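Local structure of 2-hydroxyhepta-2,4-diene-1,7-dioate isomerase (Corynebacterium glutamicum, 4DBF) at residues R125-A130 / D187-I192; E134-L139 / D167-D172; A212-D217 / G261-V266. The protein binds magnesium and probably acts as a lyase or isomerase of the fumarylacetoacetate hydrolase family, with oxaloacetate decarboxylation as its likely reaction. One frame throughout, in Å; residues are numbered along the deposited sequence.

Interaction 1: R125-A130 / D187-I192; sequences RIPSFA and DTFGPI
Rotation of Thr188 to a chi1 of 76° sets OG1 between its own backbone N and carbonyl carbon and CG2 beside the N, and this aims the hydroxyl at the backbone of Arg125. One residue on, the CG of Phe189 stands opposite its carbonyl carbon (chi1 -86°), which carries the ring forward until it meets the chain at Ile126 and Pro127. The hydroxyl is the polar centre of the contact. Arg125 N donates to Thr188 OG1 over 2.8 Å in a nearly straight bond. Thr188 OG1 in turn donates to Asp187 O at 2.6 Å. A threonine suits the place because a single oxygen both accepts and donates, so that it joins the end of strand 124-126 to the loop ahead of strand 190-197. Beside it, a water bridges the two carbonyls, donating to Arg125 O and Asp187 O, both at 2.8 Å. The apolar half belongs to Phe189: Ile126 CA lies at the ring edge near its plane, Ile126 CG1 is 4.4 Å from Phe189 CE1, and Pro127 CD comes obliquely to within 4.3 Å of Phe189 CZ. Buried, flat and apolar, the ring suits a place that Val133 and Val168 also line. The carboxylate of Asp187 turns to the second subunit, where Lys148 and Thr247 hold it, so the loop also serves the dimer interface. The side chains of Phe189 and the magnesium ligand Asp167 are about 7 Å apart. Strand 124-126, at the border of a five-stranded sheet within this chain, is thus fastened to the loop that leads into strand 190-197 of a larger set of strands, a sheet-to-sheet junction within the region matching the fumarylacetoacetate hydrolase C-terminal family.

Interaction 2: E134-L139 / D167-D172; sequences EFEGEL and DVSSRD. With MG (magnesium ion), chain C.
Glu136, Glu138 and Asp167 converge on one magnesium ion, which Glu136 OE1 meets at 2.2 Å, Glu138 OE2 at 2.1 Å and Asp167 OD2 at 2.2 Å. Three waters complete six ligands, one also donating to Glu138 OE1. The side chains of Glu136 and Asp167 run side by side, their carboxylate planes 82° apart, an approach of like charges that the shared cation presumably makes tolerable; Lys112 takes Asp167 OD1 and Lys184 also reaches OD2. Salt bridges form a second layer. Arg171, bent at chi2 (-62°), gives its NE to Glu134 OE1 at 2.6 Å, from above that carboxylate, and grips Glu136 OE2 end-on with NH1 at 3.1 Å and NH2 at 3.0 Å. Both acceptors sit at the guanidinium edge, so the arginine should limit rotation of a carboxylate whose other oxygen binds the metal. Backbone bonds pair the segments: Glu134 and Ser169 form an antiparallel hydrogen-bonded pair, and Asp167 N donates to Glu136 O. Ser170 OG caps helix 171-177 at Leu173 N. Two glutamates flanking a glycine along broken strand 133-143, and an aspartate at a break in antiparallel strand 159-170, make up the metal site characteristic of the fumarylacetoacetate hydrolase family.

Interaction 3: A212-D217 / G261-V266; sequences ARLTHD and GTEAMV
Leu214 reaches across from its strand with a fork of two methyls, one placed against Glu263 and Ala264, the other against Met265. With CG trans to the backbone N (chi1 -178°), the side chain leaves the strand toward the loop 261-266 and its two methyls meet it. The Leu214 and Glu263 side chains cross at about a right angle, Leu214 CD2 touching Glu263 CG at 3.5 Å; the same methyl lies 3.7 Å from Ala264 O. Against Met265 the crossing is oblique, with Leu214 CD1 3.8 Å from Met265 CG. A branched leucine fits here because its two methyls can meet Glu263 and Met265 at once. Glu263 offers only its aliphatic stem to this packing: a bend at chi2 (82°) turns the carboxylate aside, where OE1 forms a salt bridge with Lys223. Met265 likewise presents CG, while its sulfur end runs away from the strand and into the interior. Further along, the imidazole of His216 meets Val266 CG2 obliquely at the exposed end. The two segments share no hydrogen bond, so shape and burial of the leucine carry the contact. In the fold, strand 209-216 lies between strands 270-275 and 219-227 and joins both through its backbone. The loop runs over the face bearing Leu214, and Met265 goes on to pack on Ile271 of strand 270-275 and on Val133 and Phe135 of strand 133-143.

From the N terminus, residues 125-130 come first and 134-139 follow a few residues later. The chain returns at 167-172 to close interaction 2, and only at 187-192 does it close interaction 1, so the metal-binding loop is nested inside the wider one. Interaction 3 comes in series: 212-217 opens after both have closed, and 261-266 completes it. The three meet in space. Phe189 O probably bonds to Val168 N, joining interactions 1 and 2 through neighbouring strands; Thr262 probably bonds to Phe135 O and Glu134 OE1, linking 2 with 3; Ile126 CD1 packs on Met265 O between 1 and 3. Together they tie the five-stranded sheet to the segments that supply the magnesium ligands.

Interaction 1: R125-A130 / D187-I192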
ATOM      1  N   ARG A 125       3.588   6.731 -17.722  1.00 21.56           N
ATOM      2  CA  ARG A 125       4.097   8.093 -17.761  1.00 22.77           C
ATOM      3  C   ARG A 125       5.338   8.288 -16.907  1.00 23.49           C
ATOM      4  O   ARG A 125       5.272   8.369 -15.728  1.00 24.88           O
ATOM      5  CB  ARG A 125       3.018   9.087 -17.381  1.00 20.75           C
ATOM      6  CG  ARG A 125       1.726   8.850 -18.112  1.00 24.00           C
ATOM      7  CD  ARG A 125       0.617   9.725 -17.615  1.00 27.90           C
ATOM      8  NE  ARG A 125       0.743  11.012 -18.232  1.00 35.61           N
ATOM      9  CZ  ARG A 125       1.145  12.108 -17.629  1.00 37.05           C
ATOM     10  NH1 ARG A 125       1.452  12.113 -16.370  1.00 38.69           N
ATOM     11  NH2 ARG A 125       1.229  13.212 -18.306  1.00 37.11           N
ATOM     12  N   ILE A 126       6.460   8.406 -17.560  1.00 24.46           N
ATOM     13  CA  ILE A 126       7.718   8.506 -16.884  1.00 26.53           C
ATOM     14  C   ILE A 126       8.112   9.917 -16.507  1.00 27.48           C
ATOM     15  O   ILE A 126       8.356  10.705 -17.348  1.00 28.99           O
ATOM     16  CB  ILE A 126       8.820   7.925 -17.755  1.00 25.93           C
ATOM     17  CG1 ILE A 126       8.515   6.499 -18.121  1.00 25.06           C
ATOM     18  CG2 ILE A 126      10.152   8.025 -17.063  1.00 25.05           C
ATOM     19  CD1 ILE A 126       9.269   6.022 -19.308  1.00 29.06           C
ATOM     20  N   PRO A 127       8.204  10.230 -15.238  1.00 27.98           N
ATOM     21  CA  PRO A 127       8.707  11.550 -14.854  1.00 27.16           C
ATOM     22  C   PRO A 127      10.189  11.735 -15.132  1.00 27.62           C
ATOM     23  O   PRO A 127      10.914  10.809 -15.309  1.00 25.70           O
ATOM     24  CB  PRO A 127       8.425  11.644 -13.381  1.00 27.40           C
ATOM     25  CG  PRO A 127       8.018  10.308 -12.959  1.00 29.57           C
ATOM     26  CD  PRO A 127       7.969   9.380 -14.088  1.00 27.08           C
ATOM     27  N   SER A 128      10.604  12.977 -15.198  1.00 27.36           N
ATOM     28  CA  SER A 128      11.941  13.295 -15.658  1.00 28.87           C
ATOM     29  C   SER A 128      13.034  12.769 -14.764  1.00 27.44           C
ATOM     30  O   SER A 128      14.058  12.453 -15.225  1.00 29.89           O
ATOM     31  CB  SER A 128      12.105  14.788 -15.823  1.00 29.00           C
ATOM     32  OG  SER A 128      11.940  15.430 -14.606  1.00 32.00           O
ATOM     33  N   PHE A 129      12.771  12.685 -13.486  1.00 27.96           N
ATOM     34  CA  PHE A 129      13.744  12.223 -12.532  1.00 27.81           C
ATOM     35  C   PHE A 129      13.849  10.726 -12.456  1.00 28.32           C
ATOM     36  O   PHE A 129      14.619  10.213 -11.693  1.00 26.07           O
ATOM     37  CB  PHE A 129      13.444  12.767 -11.153  1.00 28.11           C
ATOM     38  CG  PHE A 129      12.105  12.414 -10.654  1.00 28.17           C
ATOM     39  CD1 PHE A 129      11.906  11.287  -9.904  1.00 27.77           C
ATOM     40  CD2 PHE A 129      11.035  13.195 -10.958  1.00 29.96           C
ATOM     41  CE1 PHE A 129      10.663  10.958  -9.450  1.00 25.84           C
ATOM     42  CE2 PHE A 129       9.786  12.877 -10.505  1.00 25.93           C
ATOM     43  CZ  PHE A 129       9.598  11.752  -9.760  1.00 26.48           C
ATOM     44  N   ALA A 130      13.030  10.045 -13.240  1.00 26.83           N
ATOM     45  CA  ALA A 130      12.986   8.601 -13.248  1.00 26.55           C
ATOM     46  C   ALA A 130      13.626   8.097 -14.510  1.00 26.36           C
ATOM     47  O   ALA A 130      13.081   8.253 -15.554  1.00 26.50           O
ATOM     48  CB  ALA A 130      11.553   8.088 -13.164  1.00 24.43           C
ATOM     49  N   ASP A 187       3.059   6.780 -10.146  1.00 18.71           N
ATOM     50  CA  ASP A 187       1.796   6.625 -10.837  1.00 20.31           C
ATOM     51  C   ASP A 187       2.022   5.991 -12.236  1.00 19.80           C
ATOM     52  O   ASP A 187       2.886   6.381 -12.931  1.00 20.89           O
ATOM     53  CB  ASP A 187       1.086   7.970 -11.020  1.00 20.67           C
ATOM     54  CG  ASP A 187       0.516   8.558  -9.753  1.00 23.90           C
ATOM     55  OD1 ASP A 187       0.627   8.022  -8.693  1.00 20.32           O
ATOM     56  OD2 ASP A 187      -0.030   9.641  -9.861  1.00 26.85           O
ATOM     57  N   THR A 188       1.184   5.042 -12.595  1.00 18.95           N
ATOM     58  CA  THR A 188       1.185   4.291 -13.854  1.00 19.86           C
ATOM     59  C   THR A 188       2.273   3.184 -13.985  1.00 20.17           C
ATOM     60  O   THR A 188       2.298   2.469 -14.992  1.00 18.61           O
ATOM     61  CB  THR A 188       1.180   5.134 -15.197  1.00 20.55           C
ATOM     62  OG1 THR A 188       2.503   5.646 -15.408  1.00 23.12           O
ATOM     63  CG2 THR A 188       0.078   6.269 -15.191  1.00 21.43           C
ATOM     64  N   PHE A 189       3.093   3.010 -12.926  1.00 19.06           N
ATOM     65  CA  PHE A 189       4.164   2.029 -13.018  1.00 20.16           C
ATOM     66  C   PHE A 189       3.660   0.600 -12.688  1.00 20.91           C
ATOM     67  O   PHE A 189       4.467  -0.309 -12.561  1.00 19.39           O
ATOM     68  CB  PHE A 189       5.297   2.418 -12.055  1.00 19.36           C
ATOM     69  CG  PHE A 189       6.250   3.355 -12.659  1.00 21.86           C
ATOM     70  CD1 PHE A 189       5.818   4.214 -13.681  1.00 18.99           C
ATOM     71  CD2 PHE A 189       7.611   3.308 -12.302  1.00 21.21           C
ATOM     72  CE1 PHE A 189       6.744   5.081 -14.300  1.00 21.73           C
ATOM     73  CE2 PHE A 189       8.536   4.163 -12.892  1.00 21.72           C
ATOM     74  CZ  PHE A 189       8.111   5.087 -13.882  1.00 21.71           C
ATOM     75  N   GLY A 190       2.335   0.409 -12.583  1.00 21.25           N
ATOM     76  CA  GLY A 190       1.799  -0.960 -12.454  1.00 19.75           C
ATOM     77  C   GLY A 190       0.653  -1.265 -13.437  1.00 19.33           C
ATOM     78  O   GLY A 190      -0.449  -1.620 -12.994  1.00 19.74           O
ATOM     79  N   PRO A 191       0.901  -1.230 -14.732  1.00 19.50           N
ATOM     80  CA  PRO A 191      -0.174  -1.829 -15.570  1.00 20.31           C
ATOM     81  C   PRO A 191      -0.611  -3.273 -15.217  1.00 19.60           C
ATOM     82  O   PRO A 191       0.236  -4.121 -14.893  1.00 20.21           O
ATOM     83  CB  PRO A 191       0.382  -1.805 -16.963  1.00 21.17           C
ATOM     84  CG  PRO A 191       1.543  -0.768 -16.894  1.00 21.54           C
ATOM     85  CD  PRO A 191       2.104  -0.899 -15.520  1.00 18.62           C
ATOM     86  N   ILE A 192      -1.908  -3.506 -15.208  1.00 17.24           N
ATOM     87  CA  ILE A 192      -2.488  -4.811 -14.952  1.00 18.59           C
ATOM     88  C   ILE A 192      -3.621  -5.150 -15.932  1.00 19.82           C
ATOM     89  O   ILE A 192      -4.384  -4.305 -16.264  1.00 19.37           O
ATOM     90  CB  ILE A 192      -3.027  -4.915 -13.532  1.00 17.94           C
ATOM     91  CG1 ILE A 192      -1.942  -4.636 -12.528  1.00 20.94           C
ATOM     92  CG2 ILE A 192      -3.542  -6.281 -13.255  1.00 23.65           C
ATOM     93  CD1 ILE A 192      -2.463  -4.440 -11.137  1.00 29.13           C
TER
HETATM   94  O   HOH W   1       3.601   8.996 -13.604  1.00 25.59           O

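Interaction 2: E134-L139 / D167-D172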
ATOM      1  N   GLU A 134      12.694   0.266 -16.688  1.00 23.39           N
ATOM      2  CA  GLU A 134      12.491  -1.031 -17.304  1.00 23.38           C
ATOM      3  C   GLU A 134      11.129  -1.632 -16.967  1.00 24.99           C
ATOM      4  O   GLU A 134      10.554  -1.317 -15.988  1.00 24.02           O
ATOM      5  CB  GLU A 134      13.599  -2.010 -16.904  1.00 24.48           C
ATOM      6  CG  GLU A 134      14.983  -1.529 -17.279  1.00 25.70           C
ATOM      7  CD  GLU A 134      16.093  -2.517 -17.023  1.00 31.41           C
ATOM      8  OE1 GLU A 134      15.918  -3.482 -16.324  1.00 31.93           O
ATOM      9  OE2 GLU A 134      17.155  -2.311 -17.566  1.00 34.03           O
ATOM     10  N   PHE A 135      10.673  -2.522 -17.809  1.00 23.40           N
ATOM     11  CA  PHE A 135       9.476  -3.266 -17.586  1.00 24.90           C
ATOM     12  C   PHE A 135       9.829  -4.612 -16.998  1.00 24.39           C
ATOM     13  O   PHE A 135      10.930  -5.029 -17.058  1.00 24.39           O
ATOM     14  CB  PHE A 135       8.788  -3.497 -18.900  1.00 23.87           C
ATOM     15  CG  PHE A 135       9.592  -4.300 -19.846  1.00 26.29           C
ATOM     16  CD1 PHE A 135       9.559  -5.660 -19.806  1.00 28.72           C
ATOM     17  CD2 PHE A 135      10.431  -3.692 -20.736  1.00 28.31           C
ATOM     18  CE1 PHE A 135      10.318  -6.392 -20.657  1.00 30.43           C
ATOM     19  CE2 PHE A 135      11.178  -4.422 -21.604  1.00 29.06           C
ATOM     20  CZ  PHE A 135      11.118  -5.774 -21.559  1.00 30.97           C
ATOM     21  N   GLU A 136       8.846  -5.280 -16.451  1.00 23.26           N
ATOM     22  CA  GLU A 136       9.025  -6.638 -16.022  1.00 22.75           C
ATOM     23  C   GLU A 136       7.690  -7.331 -16.178  1.00 22.29           C
ATOM     24  O   GLU A 136       6.784  -6.973 -15.537  1.00 22.36           O
ATOM     25  CB  GLU A 136       9.426  -6.725 -14.557  1.00 23.43           C
ATOM     26  CG  GLU A 136      10.554  -5.857 -14.073  1.00 28.21           C
ATOM     27  CD  GLU A 136      10.989  -6.178 -12.661  1.00 30.06           C
ATOM     28  OE1 GLU A 136      10.158  -6.399 -11.826  1.00 27.81           O
ATOM     29  OE2 GLU A 136      12.168  -6.178 -12.398  1.00 31.62           O
ATOM     30  N   GLY A 137       7.599  -8.315 -17.036  1.00 23.37           N
ATOM     31  CA  GLY A 137       6.384  -9.068 -17.161  1.00 21.46           C
ATOM     32  C   GLY A 137       6.260 -10.121 -16.104  1.00 21.61           C
ATOM     33  O   GLY A 137       7.134 -10.896 -15.942  1.00 20.46           O
ATOM     34  N   GLU A 138       5.132 -10.144 -15.418  1.00 20.37           N
ATOM     35  CA  GLU A 138       4.915 -11.069 -14.340  1.00 20.47           C
ATOM     36  C   GLU A 138       3.543 -11.660 -14.307  1.00 19.41           C
ATOM     37  O   GLU A 138       2.595 -11.043 -14.642  1.00 20.13           O
ATOM     38  CB  GLU A 138       5.221 -10.448 -12.969  1.00 20.21           C
ATOM     39  CG  GLU A 138       6.396  -9.523 -12.956  1.00 22.21           C
ATOM     40  CD  GLU A 138       6.909  -9.130 -11.581  1.00 25.44           C
ATOM     41  OE1 GLU A 138       6.500  -9.615 -10.570  1.00 24.37           O
ATOM     42  OE2 GLU A 138       7.776  -8.305 -11.534  1.00 26.74           O
ATOM     43  N   LEU A 139       3.478 -12.883 -13.868  1.00 20.61           N
ATOM     44  CA  LEU A 139       2.233 -13.486 -13.526  1.00 21.50           C
ATOM     45  C   LEU A 139       1.697 -12.879 -12.232  1.00 20.76           C
ATOM     46  O   LEU A 139       2.369 -12.809 -11.268  1.00 21.04           O
ATOM     47  CB  LEU A 139       2.406 -14.973 -13.360  1.00 22.00           C
ATOM     48  CG  LEU A 139       1.135 -15.702 -13.048  1.00 23.63           C
ATOM     49  CD1 LEU A 139       0.141 -15.657 -14.184  1.00 25.06           C
ATOM     50  CD2 LEU A 139       1.462 -17.113 -12.628  1.00 26.54           C
ATOM     51  N   ASP A 167       5.616  -4.860 -13.922  1.00 18.76           N
ATOM     52  CA  ASP A 167       6.156  -4.230 -12.698  1.00 19.97           C
ATOM     53  C   ASP A 167       7.237  -3.231 -13.187  1.00 19.84           C
ATOM     54  O   ASP A 167       8.444  -3.541 -13.196  1.00 21.30           O
ATOM     55  CB  ASP A 167       6.732  -5.332 -11.781  1.00 19.87           C
ATOM     56  CG  ASP A 167       7.382  -4.800 -10.528  1.00 21.54           C
ATOM     57  OD1 ASP A 167       7.192  -3.632 -10.136  1.00 22.36           O
ATOM     58  OD2 ASP A 167       8.129  -5.566  -9.886  1.00 22.70           O
ATOM     59  N   VAL A 168       6.795  -2.042 -13.564  1.00 17.64           N
ATOM     60  CA  VAL A 168       7.678  -1.052 -14.221  1.00 17.32           C
ATOM     61  C   VAL A 168       8.550  -0.504 -13.102  1.00 18.32           C
ATOM     62  O   VAL A 168       8.048  -0.298 -12.018  1.00 18.93           O
ATOM     63  CB  VAL A 168       6.817   0.061 -14.812  1.00 17.06           C
ATOM     64  CG1 VAL A 168       7.686   1.159 -15.380  1.00 19.04           C
ATOM     65  CG2 VAL A 168       5.879  -0.560 -15.937  1.00 17.50           C
ATOM     66  N   SER A 169       9.843  -0.302 -13.364  1.00 18.90           N
ATOM     67  CA  SER A 169      10.820  -0.002 -12.330  1.00 20.83           C
ATOM     68  C   SER A 169      11.906   0.951 -12.912  1.00 20.84           C
ATOM     69  O   SER A 169      12.502   0.599 -13.961  1.00 21.27           O
ATOM     70  CB  SER A 169      11.572  -1.314 -11.961  1.00 21.50           C
ATOM     71  OG  SER A 169      10.657  -2.457 -11.905  1.00 26.62           O
ATOM     72  N   SER A 170      12.134   2.086 -12.250  1.00 20.96           N
ATOM     73  CA  SER A 170      13.298   2.957 -12.573  1.00 23.10           C
ATOM     74  C   SER A 170      14.519   2.301 -11.924  1.00 22.17           C
ATOM     75  O   SER A 170      14.639   2.321 -10.690  1.00 20.73           O
ATOM     76  CB  SER A 170      13.118   4.345 -11.966  1.00 23.01           C
ATOM     77  OG  SER A 170      14.341   5.120 -12.091  1.00 26.92           O
ATOM     78  N   ARG A 171      15.400   1.698 -12.710  1.00 22.05           N
ATOM     79  CA  ARG A 171      16.588   1.040 -12.112  1.00 22.97           C
ATOM     80  C   ARG A 171      17.512   2.032 -11.430  1.00 23.62           C
ATOM     81  O   ARG A 171      18.170   1.717 -10.447  1.00 21.96           O
ATOM     82  CB  ARG A 171      17.393   0.309 -13.176  1.00 24.28           C
ATOM     83  CG  ARG A 171      16.604  -0.721 -13.916  1.00 24.19           C
ATOM     84  CD  ARG A 171      16.071  -1.882 -13.009  1.00 26.97           C
ATOM     85  NE  ARG A 171      15.472  -2.915 -13.816  1.00 28.32           N
ATOM     86  CZ  ARG A 171      14.583  -3.819 -13.365  1.00 28.32           C
ATOM     87  NH1 ARG A 171      14.168  -3.783 -12.116  1.00 25.55           N
ATOM     88  NH2 ARG A 171      14.037  -4.680 -14.195  1.00 26.76           N
ATOM     89  N   ASP A 172      17.584   3.239 -11.976  1.00 22.82           N
ATOM     90  CA  ASP A 172      18.393   4.287 -11.348  1.00 24.03           C
ATOM     91  C   ASP A 172      17.884   4.681  -9.984  1.00 24.28           C
ATOM     92  O   ASP A 172      18.688   4.926  -9.032  1.00 22.35           O
ATOM     93  CB  ASP A 172      18.466   5.550 -12.254  1.00 25.00           C
ATOM     94  CG  ASP A 172      19.346   5.342 -13.503  1.00 28.45           C
ATOM     95  OD1 ASP A 172      20.073   4.327 -13.571  1.00 28.42           O
ATOM     96  OD2 ASP A 172      19.223   6.160 -14.475  1.00 30.12           O
TER
HETATM   97 MG    MG C 401       9.213  -7.461 -10.195  1.00 25.88          MG
HETATM   98  O   HOH W   2       8.040  -8.425  -8.659  1.00 21.08           O
HETATM   99  O   HOH W   3      10.620  -7.053  -8.743  1.00 23.74           O
HETATM  100  O   HOH W   4      10.381  -9.048 -10.734  1.00 29.01           O

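Interaction 3: A212-D217 / G261-V266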
ATOM      1  N   ALA A 212       7.902 -10.622 -23.415  1.00 29.02           N
ATOM      2  CA  ALA A 212       7.646  -9.203 -23.567  1.00 30.00           C
ATOM      3  C   ALA A 212       8.319  -8.683 -24.835  1.00 29.98           C
ATOM      4  O   ALA A 212       9.489  -8.993 -25.107  1.00 31.96           O
ATOM      5  CB  ALA A 212       8.153  -8.448 -22.364  1.00 29.86           C
ATOM      6  N   ARG A 213       7.562  -7.926 -25.603  1.00 29.80           N
ATOM      7  CA  ARG A 213       8.043  -7.340 -26.836  1.00 30.41           C
ATOM      8  C   ARG A 213       8.020  -5.829 -26.699  1.00 29.52           C
ATOM      9  O   ARG A 213       6.939  -5.243 -26.413  1.00 30.11           O
ATOM     10  CB  ARG A 213       7.156  -7.798 -27.995  1.00 31.05           C
ATOM     11  CG  ARG A 213       7.293  -9.318 -28.232  1.00 33.78           C
ATOM     12  CD  ARG A 213       6.309  -9.860 -29.242  1.00 36.96           C
ATOM     13  NE  ARG A 213       6.598 -11.274 -29.462  1.00 39.13           N
ATOM     14  CZ  ARG A 213       6.077 -12.280 -28.766  1.00 42.19           C
ATOM     15  NH1 ARG A 213       5.192 -12.065 -27.776  1.00 41.02           N
ATOM     16  NH2 ARG A 213       6.447 -13.511 -29.066  1.00 41.92           N
ATOM     17  N   LEU A 214       9.195  -5.221 -26.887  1.00 28.37           N
ATOM     18  CA  LEU A 214       9.364  -3.793 -26.839  1.00 28.26           C
ATOM     19  C   LEU A 214       9.464  -3.243 -28.251  1.00 29.66           C
ATOM     20  O   LEU A 214      10.339  -3.653 -29.024  1.00 29.55           O
ATOM     21  CB  LEU A 214      10.637  -3.403 -26.082  1.00 29.67           C
ATOM     22  CG  LEU A 214      11.013  -1.926 -25.858  1.00 29.52           C
ATOM     23  CD1 LEU A 214       9.993  -1.133 -25.013  1.00 31.44           C
ATOM     24  CD2 LEU A 214      12.421  -1.804 -25.210  1.00 29.91           C
ATOM     25  N   THR A 215       8.583  -2.299 -28.566  1.00 30.10           N
ATOM     26  CA  THR A 215       8.689  -1.611 -29.823  1.00 31.70           C
ATOM     27  C   THR A 215       9.437  -0.299 -29.546  1.00 32.85           C
ATOM     28  O   THR A 215       8.956   0.548 -28.796  1.00 31.04           O
ATOM     29  CB  THR A 215       7.269  -1.345 -30.376  1.00 31.58           C
ATOM     30  OG1 THR A 215       6.580  -2.601 -30.546  1.00 29.05           O
ATOM     31  CG2 THR A 215       7.288  -0.472 -31.719  1.00 33.59           C
ATOM     32  N   HIS A 216      10.601  -0.129 -30.177  1.00 34.39           N
ATOM     33  CA  HIS A 216      11.414   1.087 -30.034  1.00 36.68           C
ATOM     34  C   HIS A 216      11.842   1.492 -31.450  1.00 39.14           C
ATOM     35  O   HIS A 216      12.308   0.647 -32.230  1.00 38.53           O
ATOM     36  CB  HIS A 216      12.660   0.835 -29.147  1.00 37.02           C
ATOM     37  CG  HIS A 216      13.517   2.044 -28.941  1.00 36.66           C
ATOM     38  ND1 HIS A 216      14.842   2.094 -29.326  1.00 40.35           N
ATOM     39  CD2 HIS A 216      13.234   3.260 -28.413  1.00 38.51           C
ATOM     40  CE1 HIS A 216      15.342   3.287 -29.032  1.00 40.94           C
ATOM     41  NE2 HIS A 216      14.386   4.015 -28.476  1.00 41.38           N
ATOM     42  N   ASP A 217      11.637   2.761 -31.775  1.00 41.99           N
ATOM     43  CA  ASP A 217      11.971   3.286 -33.121  1.00 45.26           C
ATOM     44  C   ASP A 217      11.266   2.470 -34.188  1.00 45.50           C
ATOM     45  O   ASP A 217      11.899   2.027 -35.126  1.00 46.36           O
ATOM     46  CB  ASP A 217      13.482   3.186 -33.338  1.00 45.89           C
ATOM     47  CG  ASP A 217      14.233   4.241 -32.606  1.00 47.90           C
ATOM     48  OD1 ASP A 217      13.620   5.280 -32.304  1.00 49.44           O
ATOM     49  OD2 ASP A 217      15.434   4.029 -32.316  1.00 53.73           O
ATOM     50  N   GLY A 261      16.401  -7.901 -14.727  1.00 33.33           N
ATOM     51  CA  GLY A 261      16.876  -6.919 -15.693  1.00 34.01           C
ATOM     52  C   GLY A 261      16.380  -7.159 -17.090  1.00 33.79           C
ATOM     53  O   GLY A 261      16.621  -8.230 -17.663  1.00 36.29           O
ATOM     54  N   THR A 262      15.680  -6.195 -17.659  1.00 32.06           N
ATOM     55  CA  THR A 262      15.194  -6.380 -19.010  1.00 32.90           C
ATOM     56  C   THR A 262      15.743  -5.385 -20.058  1.00 33.92           C
ATOM     57  O   THR A 262      16.758  -5.655 -20.657  1.00 34.50           O
ATOM     58  CB  THR A 262      13.671  -6.327 -18.995  1.00 32.94           C
ATOM     59  OG1 THR A 262      13.256  -5.058 -18.453  1.00 31.21           O
ATOM     60  CG2 THR A 262      13.060  -7.519 -18.130  1.00 32.56           C
ATOM     61  N   GLU A 263      15.095  -4.253 -20.257  1.00 33.33           N
ATOM     62  CA  GLU A 263      15.553  -3.262 -21.228  1.00 33.58           C
ATOM     63  C   GLU A 263      14.888  -1.915 -20.907  1.00 32.53           C
ATOM     64  O   GLU A 263      13.669  -1.853 -20.661  1.00 31.73           O
ATOM     65  CB  GLU A 263      15.234  -3.672 -22.684  1.00 35.03           C
ATOM     66  CG  GLU A 263      15.558  -2.592 -23.783  1.00 39.27           C
ATOM     67  CD  GLU A 263      17.036  -2.555 -24.229  1.00 48.58           C
ATOM     68  OE1 GLU A 263      17.740  -3.609 -24.232  1.00 50.62           O
ATOM     69  OE2 GLU A 263      17.484  -1.445 -24.606  1.00 50.50           O
ATOM     70  N   ALA A 264      15.644  -0.821 -20.944  1.00 30.51           N
ATOM     71  CA  ALA A 264      15.027   0.479 -20.678  1.00 29.99           C
ATOM     72  C   ALA A 264      14.016   0.917 -21.753  1.00 29.74           C
ATOM     73  O   ALA A 264      14.148   0.598 -22.942  1.00 29.77           O
ATOM     74  CB  ALA A 264      16.088   1.578 -20.447  1.00 29.94           C
ATOM     75  N   MET A 265      13.006   1.649 -21.312  1.00 27.87           N
ATOM     76  CA  MET A 265      11.929   2.091 -22.167  1.00 29.03           C
ATOM     77  C   MET A 265      12.008   3.596 -22.155  1.00 29.16           C
ATOM     78  O   MET A 265      12.303   4.186 -21.102  1.00 29.62           O
ATOM     79  CB  MET A 265      10.589   1.687 -21.514  1.00 25.95           C
ATOM     80  CG  MET A 265      10.394   0.228 -21.453  1.00 27.39           C
ATOM     81  SD  MET A 265       8.694  -0.065 -20.901  1.00 24.88           S
ATOM     82  CE  MET A 265       8.543   0.619 -19.326  1.00 20.69           C
ATOM     83  N   VAL A 266      11.685   4.221 -23.292  1.00 30.35           N
ATOM     84  CA  VAL A 266      11.658   5.664 -23.424  1.00 30.03           C
ATOM     85  C   VAL A 266      10.388   6.174 -24.102  1.00 29.68           C
ATOM     86  O   VAL A 266       9.599   5.410 -24.682  1.00 28.16           O
ATOM     87  CB  VAL A 266      12.899   6.224 -24.221  1.00 31.78           C
ATOM     88  CG1 VAL A 266      14.268   5.862 -23.503  1.00 32.16           C
ATOM     89  CG2 VAL A 266      12.854   5.754 -25.719  1.00 31.43           C
TER